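Local atomic coordinates of macrophomate synthase intermolecular Diels-Alderase (Macrophoma commelinae, PDB entry 1IZC), a protein that belongs to the HpcH/HpaI aldolase/citrate lyase family, folds as a TIM barrel and binds a magnesium ion and pyruvic acid. Residues Ala20-Pro25 with Ala88-Glu93; Thr62-Val67 with Gly94-Ile99. The protein carries 1 engineered substitution. All coordinates share one frame; numbering follows the deposited sequence.

Contact 1. Residues Ala20-Pro25 with Ala88-Glu93; sequences AMLTYP and AQHHSE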
loop_
_atom_site.group_PDB
_atom_site.type_symbol
_atom_site.label_atom_id
_atom_site.label_comp_id
_atom_site.label_asym_id
_atom_site.label_seq_id
_atom_site.Cartn_x
_atom_site.Cartn_y
_atom_site.Cartn_z
ATOM N N ALA A 20 -21.425 -21.860 -1.508
ATOM C CA ALA A 20 -21.328 -22.092 -2.947
ATOM C C ALA A 20 -20.173 -21.280 -3.528
ATOM O O ALA A 20 -19.533 -21.705 -4.482
ATOM C CB ALA A 20 -22.635 -21.713 -3.640
ATOM N N MET A 21 -19.938 -20.098 -2.965
ATOM C CA MET A 21 -18.838 -19.240 -3.413
ATOM C C MET A 21 -17.985 -18.894 -2.205
ATOM O O MET A 21 -18.508 -18.576 -1.131
ATOM C CB MET A 21 -19.374 -17.970 -4.069
ATOM C CG MET A 21 -20.287 -18.259 -5.267
ATOM S SD MET A 21 -20.573 -16.811 -6.277
ATOM C CE MET A 21 -21.284 -15.706 -5.084
ATOM N N LEU A 22 -16.670 -18.925 -2.382
ATOM C CA LEU A 22 -15.766 -18.680 -1.264
ATOM C C LEU A 22 -15.662 -17.232 -0.802
ATOM O O LEU A 22 -14.931 -16.930 0.140
ATOM C CB LEU A 22 -14.386 -19.263 -1.585
ATOM C CG LEU A 22 -14.401 -20.783 -1.810
ATOM C CD1 LEU A 22 -13.000 -21.239 -2.185
ATOM C CD2 LEU A 22 -14.881 -21.517 -0.559
ATOM N N THR A 23 -16.408 -16.355 -1.467
ATOM C CA THR A 23 -16.493 -14.944 -1.108
ATOM C C THR A 23 -17.607 -14.782 -0.072
ATOM O O THR A 23 -17.851 -13.681 0.431
ATOM C CB THR A 23 -16.845 -14.076 -2.322
ATOM O OG1 THR A 23 -17.910 -14.699 -3.050
ATOM C CG2 THR A 23 -15.632 -13.908 -3.231
ATOM N N TYR A 24 -18.282 -15.888 0.235
ATOM C CA TYR A 24 -19.360 -15.891 1.227
ATOM C C TYR A 24 -18.972 -16.756 2.417
ATOM O O TYR A 24 -18.171 -17.685 2.288
ATOM C CB TYR A 24 -20.675 -16.370 0.602
ATOM C CG TYR A 24 -21.366 -15.255 -0.128
ATOM C CD1 TYR A 24 -21.090 -14.987 -1.465
ATOM C CD2 TYR A 24 -22.226 -14.393 0.551
ATOM C CE1 TYR A 24 -21.654 -13.882 -2.109
ATOM C CE2 TYR A 24 -22.789 -13.288 -0.080
ATOM C CZ TYR A 24 -22.501 -13.038 -1.412
ATOM O OH TYR A 24 -23.077 -11.950 -2.052
ATOM N N PRO A 25 -19.542 -16.471 3.600
ATOM C CA PRO A 25 -19.187 -17.266 4.777
ATOM C C PRO A 25 -19.548 -18.734 4.744
ATOM O O PRO A 25 -20.623 -19.112 4.277
ATOM C CB PRO A 25 -19.912 -16.550 5.915
ATOM C CG PRO A 25 -21.187 -16.111 5.251
ATOM C CD PRO A 25 -20.660 -15.558 3.900
ATOM N N ALA A 88 -8.009 -16.249 3.495
ATOM C CA ALA A 88 -8.188 -17.388 4.404
ATOM C C ALA A 88 -9.114 -18.439 3.801
ATOM O O ALA A 88 -8.825 -19.638 3.836
ATOM C CB ALA A 88 -8.759 -16.918 5.748
ATOM N N GLN A 89 -10.241 -18.000 3.261
ATOM C CA GLN A 89 -11.172 -18.947 2.693
ATOM C C GLN A 89 -10.750 -19.507 1.343
ATOM O O GLN A 89 -10.943 -20.684 1.086
ATOM C CB GLN A 89 -12.576 -18.326 2.604
ATOM C CG GLN A 89 -13.208 -18.131 3.981
ATOM C CD GLN A 89 -14.733 -18.222 3.968
ATOM O OE1 GLN A 89 -15.325 -19.106 4.602
ATOM N NE2 GLN A 89 -15.373 -17.305 3.260
ATOM N N HIS A 90 -10.144 -18.687 0.489
ATOM C CA HIS A 90 -9.750 -19.179 -0.834
ATOM C C HIS A 90 -8.499 -20.053 -0.814
ATOM O O HIS A 90 -8.465 -21.081 -1.482
ATOM C CB HIS A 90 -9.549 -17.998 -1.805
ATOM C CG HIS A 90 -10.820 -17.283 -2.169
ATOM N ND1 HIS A 90 -11.506 -17.529 -3.342
ATOM C CD2 HIS A 90 -11.549 -16.358 -1.495
ATOM C CE1 HIS A 90 -12.603 -16.788 -3.371
ATOM N NE2 HIS A 90 -12.650 -16.072 -2.264
ATOM N N HIS A 91 -7.479 -19.664 -0.048
ATOM C CA HIS A 91 -6.251 -20.452 0.010
ATOM C C HIS A 91 -6.352 -21.750 0.829
ATOM O O HIS A 91 -5.429 -22.576 0.826
ATOM C CB HIS A 91 -5.091 -19.569 0.480
ATOM C CG HIS A 91 -4.559 -18.667 -0.596
ATOM N ND1 HIS A 91 -5.326 -17.705 -1.222
ATOM C CD2 HIS A 91 -3.341 -18.616 -1.186
ATOM C CE1 HIS A 91 -4.602 -17.101 -2.153
ATOM N NE2 HIS A 91 -3.394 -17.639 -2.152
ATOM N N SER A 92 -7.471 -21.933 1.529
ATOM C CA SER A 92 -7.721 -23.178 2.264
ATOM C C SER A 92 -8.820 -23.915 1.477
ATOM O O SER A 92 -9.288 -24.984 1.888
ATOM C CB SER A 92 -8.251 -22.904 3.673
ATOM O OG SER A 92 -9.524 -22.283 3.606
ATOM N N GLU A 93 -9.209 -23.325 0.349
ATOM C CA GLU A 93 -10.279 -23.824 -0.530
ATOM C C GLU A 93 -11.544 -24.142 0.250
ATOM O O GLU A 93 -12.198 -25.159 0.028
ATOM C CB GLU A 93 -9.823 -25.041 -1.356
ATOM C CG GLU A 93 -8.692 -24.668 -2.320
ATOM C CD GLU A 93 -8.519 -25.647 -3.470
ATOM O OE1 GLU A 93 -9.495 -25.846 -4.221
ATOM O OE2 GLU A 93 -7.409 -26.199 -3.624
HETATM O O HOH W 1 -14.142 -15.035 2.010
#
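The side-chain amide nitrogen of Gln-89 is shared by a backbone carbonyl and a water. NE2 of Gln-89 donates to Tyr-24 O at 3.0 Å. The N-H points moderately well at the oxygen, with an angle of 153°. The donor stands well above the plane of that carbonyl, not on a lone pair. NE2 of Gln-89 also donates to water 1, which in turn donates to Leu-22 O at 2.8 Å. The water thus ties the same amide to a second carbonyl of the 20-25 loop. The other end of the amide, OE1, makes a weak hydrogen bond with Gly-26 N, which helps fix how the group is turned.

Leu-22 brings the main apolar contact. Its CB lies over one face of the His-90 ring, a CH-pi contact 3.7 Å from the ring centroid. The leucine CG is anti to the carbonyl carbon (chi1 -61°). This torsion carries CG past the ring, where CD1 of Leu-22 comes within 4.1 Å of the backbone C of Glu-93. Thr-23 meets the same ring differently. Its methyl CG2 sits at the edge of the ring, close to the ring plane.

In the 20-25 loop, Met-21 to Tyr-24 form a type I beta turn, closed by a bond from Tyr-24 N to Met-21 O. At the end of the helix, Ser-92 OG donates back to Ala-88 O at 2.7 Å. The carboxylate of Glu-93 reaches outward to a salt bridge with Arg-18 of the second subunit, and His-90 stacks on His-91 of that subunit. The contact joins the loop before helix 28-37 to the C-terminal end of barrel helix 78-91, which finishes in a Schellman motif at Glu-93.

Contact 2. Residues Thr62-Val67 with Gly94-Ile99; sequences TKPDFV and GRSLVI
Ser-96 OG donates to Pro-64 O at 2.8 Å, just ahead of a parallel strand pair of the TIM barrel. Three backbone bonds follow along the strand pair. Leu-97 N donates at 3.1 Å to Asp-65 O, just before strand 66-70. Val-67 N donates to Leu-97 O, and Ile-99 N donates to Val-67 O, the latter nearly straight at 170°. Phe-66 pairs with Leu-97, and Val-67 with Val-98. Helix 78-91 connects strands 66-70 and 97-101, making a beta-alpha-beta unit.

Val-67 and Val-98 point to one face of the sheet and pack on Ala-88 of that helix. Phe-66 and Leu-97 point to the other face. Leu-97 and Ile-99 there meet Leu-28 of helix 28-37. Phe-66 CG lies between the backbone N and the carbonyl carbon (chi1 67°), and this puts a face of the ring under Ile-99 CD1.

Asp-65 OD2 bonds to Met-44 N, and OD1 makes a salt bridge to Arg-292 of the third subunit.

Beyond the strands, Lys-63 CB lies over one face of the Arg-95 guanidinium. The two side chains run obliquely across each other. Their like charges are close, which is probably eased by water 2. This water accepts a hydrogen bond from Lys-63 NZ at 2.8 Å and a weak one from Arg-95 NH2.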
loop_
_atom_site.group_PDB
_atom_site.type_symbol
_atom_site.label_atom_id
_atom_site.label_comp_id
_atom_site.label_asym_id
_atom_site.label_seq_id
_atom_site.Cartn_x
_atom_site.Cartn_y
_atom_site.Cartn_z
ATOM N N THR A 62 -2.074 -24.276 5.840
ATOM C CA THR A 62 -1.910 -25.336 6.844
ATOM C C THR A 62 -3.265 -25.970 7.166
ATOM O O THR A 62 -3.353 -26.885 7.986
ATOM C CB THR A 62 -1.287 -24.828 8.168
ATOM O OG1 THR A 62 -2.203 -23.951 8.836
ATOM C CG2 THR A 62 0.047 -24.096 7.890
ATOM N N LYS A 63 -4.311 -25.443 6.531
ATOM C CA LYS A 63 -5.670 -25.950 6.676
ATOM C C LYS A 63 -6.275 -26.002 8.079
ATOM O O LYS A 63 -6.770 -27.040 8.519
ATOM C CB LYS A 63 -5.762 -27.327 5.995
ATOM C CG LYS A 63 -5.550 -27.225 4.472
ATOM C CD LYS A 63 -5.685 -28.554 3.728
ATOM C CE LYS A 63 -4.370 -29.315 3.667
ATOM N NZ LYS A 63 -3.917 -29.795 5.008
ATOM N N PRO A 64 -6.262 -24.867 8.800
ATOM C CA PRO A 64 -6.843 -24.844 10.144
ATOM C C PRO A 64 -8.365 -24.876 9.979
ATOM O O PRO A 64 -8.879 -24.556 8.903
ATOM C CB PRO A 64 -6.374 -23.503 10.693
ATOM C CG PRO A 64 -6.448 -22.635 9.472
ATOM C CD PRO A 64 -5.769 -23.531 8.421
ATOM N N ASP A 65 -9.081 -25.272 11.028
ATOM C CA ASP A 65 -10.536 -25.301 10.952
ATOM C C ASP A 65 -11.068 -23.869 10.892
ATOM O O ASP A 65 -12.182 -23.634 10.444
ATOM C CB ASP A 65 -11.126 -26.042 12.159
ATOM C CG ASP A 65 -10.761 -27.520 12.172
ATOM O OD1 ASP A 65 -10.581 -28.092 11.071
ATOM O OD2 ASP A 65 -10.672 -28.106 13.275
ATOM N N PHE A 66 -10.270 -22.918 11.371
ATOM C CA PHE A 66 -10.642 -21.511 11.294
ATOM C C PHE A 66 -9.428 -20.613 11.464
ATOM O O PHE A 66 -8.414 -21.027 12.020
ATOM C CB PHE A 66 -11.694 -21.131 12.365
ATOM C CG PHE A 66 -11.189 -21.185 13.796
ATOM C CD1 PHE A 66 -10.471 -20.124 14.349
ATOM C CD2 PHE A 66 -11.458 -22.293 14.595
ATOM C CE1 PHE A 66 -10.032 -20.163 15.678
ATOM C CE2 PHE A 66 -11.027 -22.350 15.930
ATOM C CZ PHE A 66 -10.316 -21.285 16.474
ATOM N N VAL A 67 -9.540 -19.388 10.956
ATOM C CA VAL A 67 -8.498 -18.380 11.136
ATOM C C VAL A 67 -9.264 -17.312 11.906
ATOM O O VAL A 67 -10.323 -16.864 11.466
ATOM C CB VAL A 67 -8.002 -17.783 9.798
ATOM C CG1 VAL A 67 -7.003 -16.648 10.086
ATOM C CG2 VAL A 67 -7.322 -18.874 8.963
ATOM N N GLY A 94 -11.869 -23.243 1.174
ATOM C CA GLY A 94 -13.078 -23.374 1.966
ATOM C C GLY A 94 -12.990 -24.158 3.259
ATOM O O GLY A 94 -13.965 -24.201 4.017
ATOM N N ARG A 95 -11.849 -24.776 3.529
ATOM C CA ARG A 95 -11.721 -25.551 4.760
ATOM C C ARG A 95 -11.596 -24.690 6.015
ATOM O O ARG A 95 -12.015 -25.110 7.105
ATOM C CB ARG A 95 -10.529 -26.505 4.660
ATOM C CG ARG A 95 -10.293 -27.312 5.928
ATOM C CD ARG A 95 -9.393 -28.495 5.634
ATOM N NE ARG A 95 -8.816 -29.083 6.840
ATOM C CZ ARG A 95 -7.968 -30.103 6.816
ATOM N NH1 ARG A 95 -7.615 -30.638 5.649
ATOM N NH2 ARG A 95 -7.460 -30.575 7.944
ATOM N N SER A 96 -11.039 -23.487 5.873
ATOM C CA SER A 96 -10.853 -22.594 7.014
ATOM C C SER A 96 -11.915 -21.518 7.135
ATOM O O SER A 96 -11.942 -20.570 6.353
ATOM C CB SER A 96 -9.486 -21.910 6.938
ATOM O OG SER A 96 -8.457 -22.875 6.766
ATOM N N LEU A 97 -12.783 -21.652 8.128
ATOM C CA LEU A 97 -13.807 -20.637 8.343
ATOM C C LEU A 97 -13.119 -19.414 8.951
ATOM O O LEU A 97 -12.046 -19.536 9.544
ATOM C CB LEU A 97 -14.868 -21.173 9.296
ATOM C CG LEU A 97 -15.538 -22.425 8.732
ATOM C CD1 LEU A 97 -16.546 -22.946 9.735
ATOM C CD2 LEU A 97 -16.205 -22.092 7.391
ATOM N N VAL A 98 -13.727 -18.240 8.814
ATOM C CA VAL A 98 -13.110 -17.042 9.359
ATOM C C VAL A 98 -13.932 -16.423 10.471
ATOM O O VAL A 98 -15.133 -16.196 10.317
ATOM C CB VAL A 98 -12.890 -15.964 8.263
ATOM C CG1 VAL A 98 -12.301 -14.704 8.889
ATOM C CG2 VAL A 98 -11.981 -16.500 7.177
ATOM N N ILE A 99 -13.275 -16.180 11.601
ATOM C CA ILE A 99 -13.908 -15.548 12.760
ATOM C C ILE A 99 -13.151 -14.245 12.953
ATOM O O ILE A 99 -11.908 -14.217 12.876
ATOM C CB ILE A 99 -13.767 -16.423 14.018
ATOM C CG1 ILE A 99 -14.522 -17.739 13.800
ATOM C CG2 ILE A 99 -14.312 -15.682 15.245
ATOM C CD1 ILE A 99 -14.150 -18.837 14.805
HETATM O O HOH W 2 -5.001 -30.984 7.289
#

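Overall arrangement
The two contacts have centres about 9 Å apart and touch each other. Their segments alternate along the chain: 20-25, 62-67, 88-93, then 94-99. Contact 2 joins neighbouring strands 66-70 and 97-101 of the eight-stranded parallel barrel. Contact 1 lies at the end of helix 78-91, which links those strands. Residues 88-93 run straight into 94-99, and a probable hydrogen bond of 2.7 Å joins Gln-89 O to Gly-94 N. Ala-88 CB also packs on Val-98 CG2. The N-terminal loop is thus fastened to one beta-alpha-beta unit. Contact 1 faces the second subunit, whereas contact 2 mainly meets the third.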